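Local coordinates for glutamine amidotransferase domain-containing protein (Streptococcus mutans, PDB 3L7N), which probably releases ammonia from glutamine and passes it to an acceptor substrate, as class I glutamine amidotransferases do, at residues K110-Y116 with E204-Q208; M126-L130 with K168-Y174; L92-L96 with G144-G148. One frame throughout, in Å; residues are numbered along the deposited sequence.

Contact 1: residues K110-Y116 with E204-Q208; sequences KKEIGNY and ETYVQ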
ATOM      1  N   LYS A 110       5.253 -15.895  -4.690  1.00 51.66           N
ATOM      2  CA  LYS A 110       4.988 -16.371  -3.334  1.00 51.74           C
ATOM      3  C   LYS A 110       4.089 -15.368  -2.499  1.00 50.65           C
ATOM      4  O   LYS A 110       4.292 -14.106  -2.537  1.00 50.42           O
ATOM      5  CB  LYS A 110       6.314 -16.688  -2.624  1.00 51.83           C
ATOM      6  CG  LYS A 110       6.888 -18.118  -2.975  1.00 55.80           C
ATOM      7  CD  LYS A 110       5.709 -19.247  -3.019  1.00 62.16           C
ATOM      8  CE  LYS A 110       6.261 -20.750  -2.835  1.00 62.34           C
ATOM      9  NZ  LYS A 110       5.908 -21.344  -1.438  1.00 65.70           N
ATOM     10  N   LYS A 111       3.106 -15.905  -1.789  1.00 49.09           N
ATOM     11  CA  LYS A 111       2.370 -15.091  -0.812  1.00 47.69           C
ATOM     12  C   LYS A 111       3.194 -14.771   0.419  1.00 47.18           C
ATOM     13  O   LYS A 111       4.048 -15.535   0.813  1.00 48.99           O
ATOM     14  CB  LYS A 111       1.040 -15.720  -0.466  1.00 47.98           C
ATOM     15  CG  LYS A 111       0.930 -16.339   0.872  1.00 48.70           C
ATOM     16  CD  LYS A 111      -0.354 -17.198   0.877  1.00 50.73           C
ATOM     17  CE  LYS A 111      -1.311 -16.741   1.946  1.00 52.79           C
ATOM     18  NZ  LYS A 111      -2.765 -17.014   1.571  1.00 51.27           N
ATOM     19  N   GLU A 112       3.007 -13.583   0.959  1.00 46.75           N
ATOM     20  CA  GLU A 112       3.916 -13.070   1.986  1.00 45.66           C
ATOM     21  C   GLU A 112       3.139 -12.369   3.119  1.00 46.36           C
ATOM     22  O   GLU A 112       2.336 -11.457   2.881  1.00 48.30           O
ATOM     23  CB  GLU A 112       4.936 -12.117   1.387  1.00 43.84           C
ATOM     24  CG  GLU A 112       5.853 -12.712   0.365  1.00 43.61           C
ATOM     25  CD  GLU A 112       6.734 -11.627  -0.328  1.00 48.81           C
ATOM     26  OE1 GLU A 112       8.014 -11.774  -0.367  1.00 51.45           O
ATOM     27  OE2 GLU A 112       6.167 -10.590  -0.750  1.00 47.94           O
ATOM     28  N   ILE A 113       3.402 -12.796   4.342  1.00 45.75           N
ATOM     29  CA  ILE A 113       2.669 -12.344   5.516  1.00 43.65           C
ATOM     30  C   ILE A 113       3.659 -12.288   6.659  1.00 43.07           C
ATOM     31  O   ILE A 113       3.996 -13.293   7.212  1.00 43.54           O
ATOM     32  CB  ILE A 113       1.560 -13.359   5.890  1.00 42.60           C
ATOM     33  CG1 ILE A 113       0.488 -13.435   4.798  1.00 39.84           C
ATOM     34  CG2 ILE A 113       1.000 -13.034   7.209  1.00 44.62           C
ATOM     35  CD1 ILE A 113      -0.749 -14.169   5.214  1.00 35.48           C
ATOM     36  N   GLY A 114       4.190 -11.133   6.939  1.00 42.26           N
ATOM     37  CA  GLY A 114       5.138 -11.029   7.968  1.00 43.18           C
ATOM     38  C   GLY A 114       6.120 -10.012   7.632  1.00 45.27           C
ATOM     39  O   GLY A 114       5.912  -9.256   6.743  1.00 46.57           O
ATOM     40  N   ASN A 115       7.229  -9.982   8.344  1.00 47.69           N
ATOM     41  CA  ASN A 115       8.228  -8.966   8.092  1.00 49.75           C
ATOM     42  C   ASN A 115       9.449  -9.515   7.366  1.00 49.74           C
ATOM     43  O   ASN A 115      10.195 -10.297   7.919  1.00 49.80           O
ATOM     44  CB  ASN A 115       8.617  -8.240   9.387  1.00 50.28           C
ATOM     45  CG  ASN A 115       7.437  -7.629  10.078  1.00 51.83           C
ATOM     46  OD1 ASN A 115       7.071  -8.048  11.147  1.00 57.64           O
ATOM     47  ND2 ASN A 115       6.799  -6.658   9.429  1.00 54.68           N
ATOM     48  N   TYR A 116       9.589  -9.140   6.077  1.00 49.86           N
ATOM     49  CA  TYR A 116      10.684  -9.638   5.234  1.00 49.10           C
ATOM     50  C   TYR A 116      11.490  -8.520   4.573  1.00 49.09           C
ATOM     51  O   TYR A 116      11.057  -7.359   4.525  1.00 49.01           O
ATOM     52  CB  TYR A 116      10.179 -10.618   4.220  1.00 47.91           C
ATOM     53  CG  TYR A 116       9.562 -11.844   4.830  1.00 49.12           C
ATOM     54  CD1 TYR A 116      10.359 -12.887   5.319  1.00 48.88           C
ATOM     55  CD2 TYR A 116       8.186 -11.982   4.906  1.00 48.94           C
ATOM     56  CE1 TYR A 116       9.789 -14.015   5.870  1.00 49.74           C
ATOM     57  CE2 TYR A 116       7.606 -13.131   5.419  1.00 50.97           C
ATOM     58  CZ  TYR A 116       8.406 -14.131   5.922  1.00 51.56           C
ATOM     59  OH  TYR A 116       7.822 -15.248   6.494  1.00 55.01           O
ATOM     60  N   GLU A 204       3.857 -22.884   4.571  1.00 72.53           N
ATOM     61  CA  GLU A 204       4.288 -21.852   3.628  1.00 69.90           C
ATOM     62  C   GLU A 204       5.644 -21.176   3.973  1.00 67.49           C
ATOM     63  O   GLU A 204       6.025 -21.050   5.157  1.00 67.24           O
ATOM     64  CB  GLU A 204       3.180 -20.816   3.416  1.00 69.87           C
ATOM     65  CG  GLU A 204       3.237 -20.141   2.053  1.00 72.33           C
ATOM     66  CD  GLU A 204       2.209 -20.658   1.105  1.00 74.62           C
ATOM     67  OE1 GLU A 204       1.104 -21.046   1.574  1.00 75.44           O
ATOM     68  OE2 GLU A 204       2.478 -20.647  -0.119  1.00 75.97           O
ATOM     69  N   THR A 205       6.345 -20.743   2.922  1.00 65.08           N
ATOM     70  CA  THR A 205       7.722 -20.252   3.020  1.00 63.40           C
ATOM     71  C   THR A 205       7.758 -18.944   3.738  1.00 64.15           C
ATOM     72  O   THR A 205       8.703 -18.653   4.512  1.00 64.27           O
ATOM     73  CB  THR A 205       8.299 -19.995   1.613  1.00 63.25           C
ATOM     74  OG1 THR A 205       7.676 -20.879   0.659  1.00 59.96           O
ATOM     75  CG2 THR A 205       9.856 -20.142   1.599  1.00 59.54           C
ATOM     76  N   TYR A 206       6.771 -18.095   3.422  1.00 64.03           N
ATOM     77  CA  TYR A 206       6.854 -16.670   3.695  1.00 63.32           C
ATOM     78  C   TYR A 206       5.700 -16.175   4.525  1.00 62.66           C
ATOM     79  O   TYR A 206       5.335 -15.024   4.447  1.00 63.75           O
ATOM     80  CB  TYR A 206       6.937 -15.913   2.414  1.00 63.05           C
ATOM     81  CG  TYR A 206       8.263 -16.054   1.767  1.00 65.12           C
ATOM     82  CD1 TYR A 206       9.444 -15.771   2.487  1.00 66.26           C
ATOM     83  CD2 TYR A 206       8.382 -16.517   0.429  1.00 64.34           C
ATOM     84  CE1 TYR A 206      10.713 -15.924   1.902  1.00 65.42           C
ATOM     85  CE2 TYR A 206       9.643 -16.674  -0.168  1.00 63.58           C
ATOM     86  CZ  TYR A 206      10.817 -16.366   0.588  1.00 64.06           C
ATOM     87  OH  TYR A 206      12.078 -16.492   0.030  1.00 62.20           O
ATOM     88  N   VAL A 207       5.166 -17.055   5.357  1.00 61.05           N
ATOM     89  CA  VAL A 207       4.180 -16.703   6.334  1.00 59.50           C
ATOM     90  C   VAL A 207       4.777 -16.886   7.749  1.00 59.82           C
ATOM     91  O   VAL A 207       5.254 -17.992   8.110  1.00 60.70           O
ATOM     92  CB  VAL A 207       2.957 -17.593   6.195  1.00 59.02           C
ATOM     93  CG1 VAL A 207       1.983 -17.311   7.275  1.00 58.39           C
ATOM     94  CG2 VAL A 207       2.322 -17.426   4.819  1.00 57.45           C
ATOM     95  N   GLN A 208       4.785 -15.815   8.533  1.00 58.93           N
ATOM     96  CA  GLN A 208       5.298 -15.888   9.902  1.00 58.43           C
ATOM     97  C   GLN A 208       4.191 -16.274  10.923  1.00 59.08           C
ATOM     98  O   GLN A 208       3.057 -16.559  10.540  1.00 58.16           O
ATOM     99  CB  GLN A 208       5.988 -14.598  10.292  1.00 57.45           C
ATOM    100  CG  GLN A 208       7.267 -14.377   9.580  1.00 53.04           C
ATOM    101  CD  GLN A 208       7.863 -13.101   9.922  1.00 50.02           C
ATOM    102  OE1 GLN A 208       7.265 -12.289  10.608  1.00 50.09           O
ATOM    103  NE2 GLN A 208       9.046 -12.893   9.485  1.00 52.17           N
TER

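Contact 2: residues M126-L130 with K168-Y174; sequences MDSYL and KFGPKQY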
ATOM      1  N   MET A 126      18.384   4.661  -7.564  1.00 55.19           N
ATOM      2  CA  MET A 126      18.550   5.930  -8.208  1.00 56.68           C
ATOM      3  C   MET A 126      17.441   6.893  -7.854  1.00 56.07           C
ATOM      4  O   MET A 126      17.510   8.054  -8.194  1.00 55.66           O
ATOM      5  CB  MET A 126      18.603   5.753  -9.727  1.00 58.74           C
ATOM      6  CG  MET A 126      19.859   5.129 -10.292  1.00 62.74           C
ATOM      7  SD  MET A 126      21.379   5.869  -9.743  1.00 72.26           S
ATOM      8  CE  MET A 126      21.340   7.388 -10.644  1.00 67.22           C
ATOM      9  N   ASP A 127      16.405   6.405  -7.182  1.00 54.45           N
ATOM     10  CA  ASP A 127      15.250   7.287  -6.776  1.00 51.80           C
ATOM     11  C   ASP A 127      15.555   8.182  -5.587  1.00 50.14           C
ATOM     12  O   ASP A 127      15.791   7.708  -4.480  1.00 49.70           O
ATOM     13  CB  ASP A 127      13.993   6.491  -6.509  1.00 51.53           C
ATOM     14  CG  ASP A 127      12.729   7.335  -6.663  1.00 52.95           C
ATOM     15  OD1 ASP A 127      12.741   8.532  -6.299  1.00 56.12           O
ATOM     16  OD2 ASP A 127      11.739   6.817  -7.157  1.00 55.80           O
ATOM     17  N   SER A 128      15.531   9.478  -5.841  1.00 48.11           N
ATOM     18  CA  SER A 128      15.692  10.495  -4.831  1.00 47.06           C
ATOM     19  C   SER A 128      14.892  10.255  -3.523  1.00 46.74           C
ATOM     20  O   SER A 128      15.410  10.396  -2.443  1.00 46.37           O
ATOM     21  CB  SER A 128      15.266  11.795  -5.421  1.00 47.59           C
ATOM     22  OG  SER A 128      15.813  12.834  -4.697  1.00 48.37           O
ATOM     23  N   TYR A 129      13.606   9.901  -3.679  1.00 46.45           N
ATOM     24  CA  TYR A 129      12.649   9.765  -2.561  1.00 44.36           C
ATOM     25  C   TYR A 129      12.956   8.533  -1.691  1.00 44.71           C
ATOM     26  O   TYR A 129      12.393   8.365  -0.635  1.00 44.21           O
ATOM     27  CB  TYR A 129      11.174   9.703  -3.125  1.00 42.72           C
ATOM     28  CG  TYR A 129      10.776  10.954  -3.979  1.00 36.96           C
ATOM     29  CD1 TYR A 129      11.517  12.149  -3.900  1.00 30.15           C
ATOM     30  CD2 TYR A 129       9.671  10.919  -4.848  1.00 32.96           C
ATOM     31  CE1 TYR A 129      11.162  13.271  -4.644  1.00 29.17           C
ATOM     32  CE2 TYR A 129       9.314  12.053  -5.624  1.00 30.19           C
ATOM     33  CZ  TYR A 129      10.055  13.223  -5.505  1.00 31.44           C
ATOM     34  OH  TYR A 129       9.700  14.361  -6.247  1.00 36.94           O
ATOM     35  N   LEU A 130      13.879   7.696  -2.146  1.00 45.09           N
ATOM     36  CA  LEU A 130      14.297   6.503  -1.351  1.00 44.40           C
ATOM     37  C   LEU A 130      15.718   6.611  -0.777  1.00 44.22           C
ATOM     38  O   LEU A 130      16.248   5.635  -0.277  1.00 43.41           O
ATOM     39  CB  LEU A 130      14.162   5.195  -2.171  1.00 43.20           C
ATOM     40  CG  LEU A 130      12.804   4.906  -2.793  1.00 44.73           C
ATOM     41  CD1 LEU A 130      12.822   3.631  -3.751  1.00 43.61           C
ATOM     42  CD2 LEU A 130      11.791   4.753  -1.734  1.00 41.35           C
ATOM     43  N   LYS A 168       7.146   2.977  -9.367  1.00 31.85           N
ATOM     44  CA  LYS A 168       6.915   4.319  -9.671  1.00 31.18           C
ATOM     45  C   LYS A 168       6.211   4.372 -10.960  1.00 32.89           C
ATOM     46  O   LYS A 168       6.801   4.038 -12.029  1.00 35.82           O
ATOM     47  CB  LYS A 168       8.171   5.064  -9.764  1.00 30.86           C
ATOM     48  CG  LYS A 168       7.970   6.520 -10.187  1.00 32.53           C
ATOM     49  CD  LYS A 168       9.319   7.221 -10.370  1.00 36.41           C
ATOM     50  CE  LYS A 168       9.193   8.684 -10.676  1.00 39.96           C
ATOM     51  NZ  LYS A 168      10.228   9.473  -9.795  1.00 45.76           N
ATOM     52  N   PHE A 169       4.921   4.759 -10.889  1.00 32.46           N
ATOM     53  CA  PHE A 169       4.033   4.936 -12.040  1.00 30.80           C
ATOM     54  C   PHE A 169       4.175   6.309 -12.662  1.00 30.89           C
ATOM     55  O   PHE A 169       3.834   6.500 -13.828  1.00 30.61           O
ATOM     56  CB  PHE A 169       2.583   4.762 -11.601  1.00 30.42           C
ATOM     57  CG  PHE A 169       2.212   3.360 -11.298  1.00 28.85           C
ATOM     58  CD1 PHE A 169       1.859   2.484 -12.324  1.00 28.24           C
ATOM     59  CD2 PHE A 169       2.215   2.892  -9.985  1.00 28.50           C
ATOM     60  CE1 PHE A 169       1.525   1.121 -12.049  1.00 26.32           C
ATOM     61  CE2 PHE A 169       1.878   1.541  -9.687  1.00 28.35           C
ATOM     62  CZ  PHE A 169       1.535   0.660 -10.726  1.00 30.09           C
ATOM     63  N   GLY A 170       4.568   7.287 -11.865  1.00 30.02           N
ATOM     64  CA  GLY A 170       4.571   8.654 -12.327  1.00 30.96           C
ATOM     65  C   GLY A 170       5.497   9.461 -11.471  1.00 33.01           C
ATOM     66  O   GLY A 170       6.070   8.931 -10.526  1.00 33.29           O
ATOM     67  N   PRO A 171       5.721  10.733 -11.841  1.00 34.78           N
ATOM     68  CA  PRO A 171       6.725  11.541 -11.161  1.00 36.79           C
ATOM     69  C   PRO A 171       6.432  11.641  -9.701  1.00 39.87           C
ATOM     70  O   PRO A 171       7.383  11.741  -8.860  1.00 42.98           O
ATOM     71  CB  PRO A 171       6.575  12.906 -11.798  1.00 36.57           C
ATOM     72  CG  PRO A 171       5.716  12.687 -13.069  1.00 36.79           C
ATOM     73  CD  PRO A 171       5.399  11.254 -13.180  1.00 34.81           C
ATOM     74  N   LYS A 172       5.143  11.631  -9.349  1.00 40.40           N
ATOM     75  CA  LYS A 172       4.757  11.796  -7.950  1.00 39.90           C
ATOM     76  C   LYS A 172       3.710  10.781  -7.542  1.00 38.10           C
ATOM     77  O   LYS A 172       2.931  11.026  -6.666  1.00 39.58           O
ATOM     78  CB  LYS A 172       4.286  13.248  -7.696  1.00 40.35           C
ATOM     79  CG  LYS A 172       5.440  14.245  -7.838  1.00 44.67           C
ATOM     80  CD  LYS A 172       5.337  15.374  -6.885  1.00 48.70           C
ATOM     81  CE  LYS A 172       6.626  15.489  -6.080  1.00 51.89           C
ATOM     82  NZ  LYS A 172       6.591  16.674  -5.145  1.00 55.86           N
ATOM     83  N   GLN A 173       3.698   9.644  -8.228  1.00 35.16           N
ATOM     84  CA  GLN A 173       2.639   8.656  -8.088  1.00 33.47           C
ATOM     85  C   GLN A 173       3.296   7.311  -7.878  1.00 34.21           C
ATOM     86  O   GLN A 173       3.841   6.734  -8.830  1.00 34.30           O
ATOM     87  CB  GLN A 173       1.757   8.596  -9.355  1.00 31.38           C
ATOM     88  CG  GLN A 173       0.882   9.816  -9.642  1.00 30.83           C
ATOM     89  CD  GLN A 173       1.668  10.995 -10.194  1.00 37.36           C
ATOM     90  OE1 GLN A 173       2.740  10.829 -10.738  1.00 43.27           O
ATOM     91  NE2 GLN A 173       1.184  12.189  -9.954  1.00 39.68           N
ATOM     92  N   TYR A 174       3.286   6.828  -6.603  1.00 34.21           N
ATOM     93  CA  TYR A 174       4.084   5.644  -6.151  1.00 33.04           C
ATOM     94  C   TYR A 174       3.143   4.591  -5.623  1.00 33.45           C
ATOM     95  O   TYR A 174       2.048   4.902  -5.239  1.00 35.99           O
ATOM     96  CB  TYR A 174       5.015   6.055  -5.057  1.00 31.84           C
ATOM     97  CG  TYR A 174       6.238   6.691  -5.550  1.00 34.53           C
ATOM     98  CD1 TYR A 174       7.487   5.997  -5.539  1.00 32.87           C
ATOM     99  CD2 TYR A 174       6.199   7.986  -6.119  1.00 36.20           C
ATOM    100  CE1 TYR A 174       8.683   6.623  -6.052  1.00 33.87           C
ATOM    101  CE2 TYR A 174       7.392   8.603  -6.651  1.00 37.76           C
ATOM    102  CZ  TYR A 174       8.603   7.915  -6.603  1.00 36.96           C
ATOM    103  OH  TYR A 174       9.691   8.517  -7.097  1.00 44.18           O
TER

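Contact 3: residues L92-L96 with G144-G148; sequences LGAQL and GDMPG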
ATOM      1  N   LEU A  92      -3.852  -3.470  -1.922  1.00 34.75           N
ATOM      2  CA  LEU A  92      -4.945  -3.277  -2.908  1.00 32.95           C
ATOM      3  C   LEU A  92      -4.870  -1.887  -3.568  1.00 32.05           C
ATOM      4  O   LEU A  92      -4.972  -1.769  -4.764  1.00 33.81           O
ATOM      5  CB  LEU A  92      -6.319  -3.545  -2.310  1.00 32.04           C
ATOM      6  CG  LEU A  92      -7.499  -2.978  -3.099  1.00 29.51           C
ATOM      7  CD1 LEU A  92      -7.664  -3.664  -4.410  1.00 25.40           C
ATOM      8  CD2 LEU A  92      -8.774  -3.068  -2.297  1.00 28.76           C
ATOM      9  N   GLY A  93      -4.560  -0.879  -2.801  1.00 30.65           N
ATOM     10  CA  GLY A  93      -4.334   0.429  -3.377  1.00 31.16           C
ATOM     11  C   GLY A  93      -3.263   0.445  -4.500  1.00 31.04           C
ATOM     12  O   GLY A  93      -3.398   1.183  -5.478  1.00 30.15           O
ATOM     13  N   ALA A  94      -2.196  -0.383  -4.342  1.00 30.72           N
ATOM     14  CA  ALA A  94      -1.087  -0.425  -5.316  1.00 29.84           C
ATOM     15  C   ALA A  94      -1.535  -1.149  -6.608  1.00 30.79           C
ATOM     16  O   ALA A  94      -1.150  -0.787  -7.683  1.00 30.43           O
ATOM     17  CB  ALA A  94       0.026  -1.057  -4.759  1.00 28.87           C
ATOM     18  N   GLN A  95      -2.472  -2.078  -6.459  1.00 31.15           N
ATOM     19  CA  GLN A  95      -3.014  -2.816  -7.562  1.00 29.13           C
ATOM     20  C   GLN A  95      -4.021  -2.015  -8.348  1.00 30.00           C
ATOM     21  O   GLN A  95      -4.113  -2.168  -9.576  1.00 31.55           O
ATOM     22  CB  GLN A  95      -3.605  -4.132  -7.060  1.00 28.31           C
ATOM     23  CG  GLN A  95      -2.524  -5.007  -6.445  1.00 28.88           C
ATOM     24  CD  GLN A  95      -3.027  -6.105  -5.460  1.00 32.18           C
ATOM     25  OE1 GLN A  95      -4.166  -6.592  -5.539  1.00 30.43           O
ATOM     26  NE2 GLN A  95      -2.128  -6.524  -4.560  1.00 34.76           N
ATOM     27  N   LEU A  96      -4.804  -1.152  -7.669  1.00 29.03           N
ATOM     28  CA  LEU A  96      -5.719  -0.274  -8.414  1.00 27.81           C
ATOM     29  C   LEU A  96      -4.916   0.789  -9.172  1.00 28.15           C
ATOM     30  O   LEU A  96      -5.270   1.167 -10.255  1.00 28.86           O
ATOM     31  CB  LEU A  96      -6.770   0.382  -7.507  1.00 26.96           C
ATOM     32  CG  LEU A  96      -7.770  -0.563  -6.835  1.00 27.78           C
ATOM     33  CD1 LEU A  96      -8.337   0.050  -5.617  1.00 27.88           C
ATOM     34  CD2 LEU A  96      -8.857  -0.938  -7.746  1.00 26.01           C
ATOM     35  N   GLY A 144      -1.392 -11.797  -1.418  1.00 43.00           N
ATOM     36  CA  GLY A 144      -1.365 -12.959  -2.251  1.00 43.48           C
ATOM     37  C   GLY A 144      -1.207 -12.546  -3.686  1.00 43.76           C
ATOM     38  O   GLY A 144      -0.766 -13.341  -4.517  1.00 45.36           O
ATOM     39  N   ASP A 145      -1.532 -11.268  -3.976  1.00 41.91           N
ATOM     40  CA  ASP A 145      -1.439 -10.713  -5.331  1.00 39.28           C
ATOM     41  C   ASP A 145      -0.397  -9.581  -5.395  1.00 38.56           C
ATOM     42  O   ASP A 145       0.275  -9.295  -4.404  1.00 38.51           O
ATOM     43  CB  ASP A 145      -2.778 -10.205  -5.776  1.00 38.95           C
ATOM     44  CG  ASP A 145      -3.731 -11.296  -6.071  1.00 39.85           C
ATOM     45  OD1 ASP A 145      -3.318 -12.463  -6.126  1.00 43.40           O
ATOM     46  OD2 ASP A 145      -4.919 -11.008  -6.226  1.00 44.85           O
ATOM     47  N   MET A 146      -0.211  -9.012  -6.586  1.00 36.70           N
ATOM     48  CA  MET A 146       0.709  -7.895  -6.780  1.00 37.31           C
ATOM     49  C   MET A 146       0.267  -7.042  -8.008  1.00 36.55           C
ATOM     50  O   MET A 146      -0.626  -7.434  -8.752  1.00 36.63           O
ATOM     51  CB  MET A 146       2.123  -8.406  -6.988  1.00 38.78           C
ATOM     52  CG  MET A 146       2.374  -9.051  -8.450  1.00 42.94           C
ATOM     53  SD  MET A 146       4.069  -9.708  -8.723  1.00 44.21           S
ATOM     54  CE  MET A 146       3.902 -10.227 -10.393  1.00 40.25           C
ATOM     55  N   PRO A 147       0.877  -5.883  -8.199  1.00 35.91           N
ATOM     56  CA  PRO A 147       0.277  -5.032  -9.250  1.00 36.00           C
ATOM     57  C   PRO A 147       0.787  -5.318 -10.727  1.00 37.04           C
ATOM     58  O   PRO A 147       1.959  -5.699 -10.932  1.00 37.34           O
ATOM     59  CB  PRO A 147       0.640  -3.620  -8.808  1.00 35.23           C
ATOM     60  CG  PRO A 147       1.723  -3.776  -7.761  1.00 35.48           C
ATOM     61  CD  PRO A 147       1.548  -5.092  -7.146  1.00 36.96           C
ATOM     62  N   GLY A 148      -0.112  -5.144 -11.716  1.00 37.08           N
ATOM     63  CA  GLY A 148       0.288  -4.902 -13.133  1.00 35.24           C
ATOM     64  C   GLY A 148       1.432  -3.899 -13.292  1.00 36.27           C
ATOM     65  O   GLY A 148       1.532  -2.936 -12.554  1.00 34.44           O
TER
HETATM   66  O   HOH W   1      -2.603  -3.616 -11.453  1.00 31.11           O

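Contact 1: residues K110-Y116 with E204-Q208
The Tyr116 ring is held between two side chains of the opposing loop: Tyr206 CD1 lies 3.8 Å above one face and Gln208 NE2 above the opposite one, both offset toward the rim. Tyr206 turns its edge to Tyr116, giving a T-shaped pair with planes 84° apart and ring centroids at 5.3 Å. Lys110 CB comes up near the plane of the Tyr206 ring, 3.7 Å from its CD2, while Thr205 CG2 sits over the centre of one face. The aromatic pair flanks a short parallel beta bridge between Ile113 and Val207, which docks the loop between helices 197-203 and 210-214 onto the corner where strand 106-113 passes into strand 115-120. Ile113 N donates to Tyr206 O and Ile113 O accepts from Gln208 N, both at 3.0 Å. Past the bridge, the extended Gln208 chain (chi2 177°) carries its amide to the backbone of Asn115; OE1 takes a weak bond from Asn115 N and NE2 gives a weak one to Asn115 O. Gly114 passes directly beside this amide.

Ile113 CB and Val207 CG1 touch at 4.2 Å, and both side chains also pack on Leu197 of helix 197-203. Glu112 lies alongside Tyr206, its CG near the tyrosine CB, but its carboxylate is directed elsewhere and bonds to Ser159. At the far end Lys110, bent at chi2 and again at chi4, swings its amino group across Thr205: NZ bonds to Thr205 OG1 at 2.8 Å and forms a long salt bridge, 3.7 Å, with Glu204 OE2.

Contact 2: residues M126-L130 with K168-Y174
Tyr129 lies across the outer end of Tyr174, the two side chains at about a right angle and their ring planes 48° apart. Tyr129 CD2 comes within 3.6 Å of Tyr174 CZ. Tyr174 belongs to a beta hairpin of strands 166-170 and 173-176, joined by a type I turn from Gly170 to Gln173. A classic beta bulge adjoins the turn: Phe169 N and Gly170 N both donate to Gln173 O. The other side of the contact is an Asx turn, in which Asp127 OD1 accepts from Tyr129 N on its anti side, tilted out of the carboxylate plane.

That bond holds the carboxylate while its second oxygen faces the hairpin. A chi1 of -157° directs the Asp127 carboxylate at the hairpin, where OD2 lies at the edge of the Tyr174 ring and accepts from Tyr174 OH at 2.7 Å through its syn lone pair. The same hydroxyl accepts from Lys168 NZ at 2.9 Å, so it is gripped from both segments and links the lysine to the aspartate, whose OD2 is 4.0 Å from NZ, too far for a salt bridge. Lys168 CG meanwhile lies over one face of the Tyr174 ring, and Phe228 of helix 219-233 meets that ring edge-to-face. Leu156 packs against Asp127, Lys168 and Tyr174 alike.

Nearer the turn, Pro171 O approaches the edge of Tyr129, 3.8 Å from its CE2. Lys172 crosses the end of Tyr129 at about a right angle; its NZ bonds to Leu232 O, while its CE lies 3.3 Å from Tyr129 OH.

Contact 3: residues L92-L96 with G144-G148
Gln95 O accepts a hydrogen bond of 2.8 Å from a water, which in turn accepts from Gly148 N at 2.9 Å. This water bridges the two segments, between which no direct hydrogen bond is seen in the model; much of the remaining contact is van der Waals. Pro147 packs one side of its ring against the helix backbone and the base of the Gln95 side chain. Its CB rests 3.5 Å from Ala94 O, its CD lies 4.1 Å from Gln95 CG, and its CG is a more distant 4.4 Å from Ala94 CB. The Gln95 CG methylene also lies against the backbone of the extended segment, 3.8 Å from Met146 C.

Helix 92-100 follows what is probably the nucleophile elbow of the class I glutamine amidotransferase fold, a strand-turn-helix in which Cys91 would be the nucleophile and Gly93 falls in the first helical turn. Strand 145-146, at the outer edge of the mixed sheet, runs past this helix and pairs with strand 106-113 through backbone bonds such as that of Met146 with Leu106.

Gln95 leaves the helix with CG anti to its own carbonyl carbon (chi1 -63°) and continues extended, which carries the amide along the segment to Asp145. There the two side chains cross at about a right angle, amide and carboxylate planes 54° apart, with Gln95 CD 4.1 Å from Asp145 CB. Met146 turns away from the helix and packs on Leu106 and Pro109. Pro147 O accepts a hydrogen bond from Arg164 NH1.

Overall arrangement
All three contacts reach the same mixed sheet, at different places. Contact 3 is the most central, its centre about 8 Å from that of the chain, and holds Gly93 of the probable nucleophile elbow; Tyr174 of contact 2 also lies near that elbow without touching it. The centre of contact 3 is about 17 Å from the centre of each of the others. It touches contact 1 where Lys111 CB meets Gly144 CA at 4.1 Å, and contact 2 where Phe169 CZ meets Gly148 O at 4.0 Å. Contacts 1 and 2 stay apart, about 14 Å between nearest atoms, although contact 2 is nested along the chain within the loop that contact 1 closes.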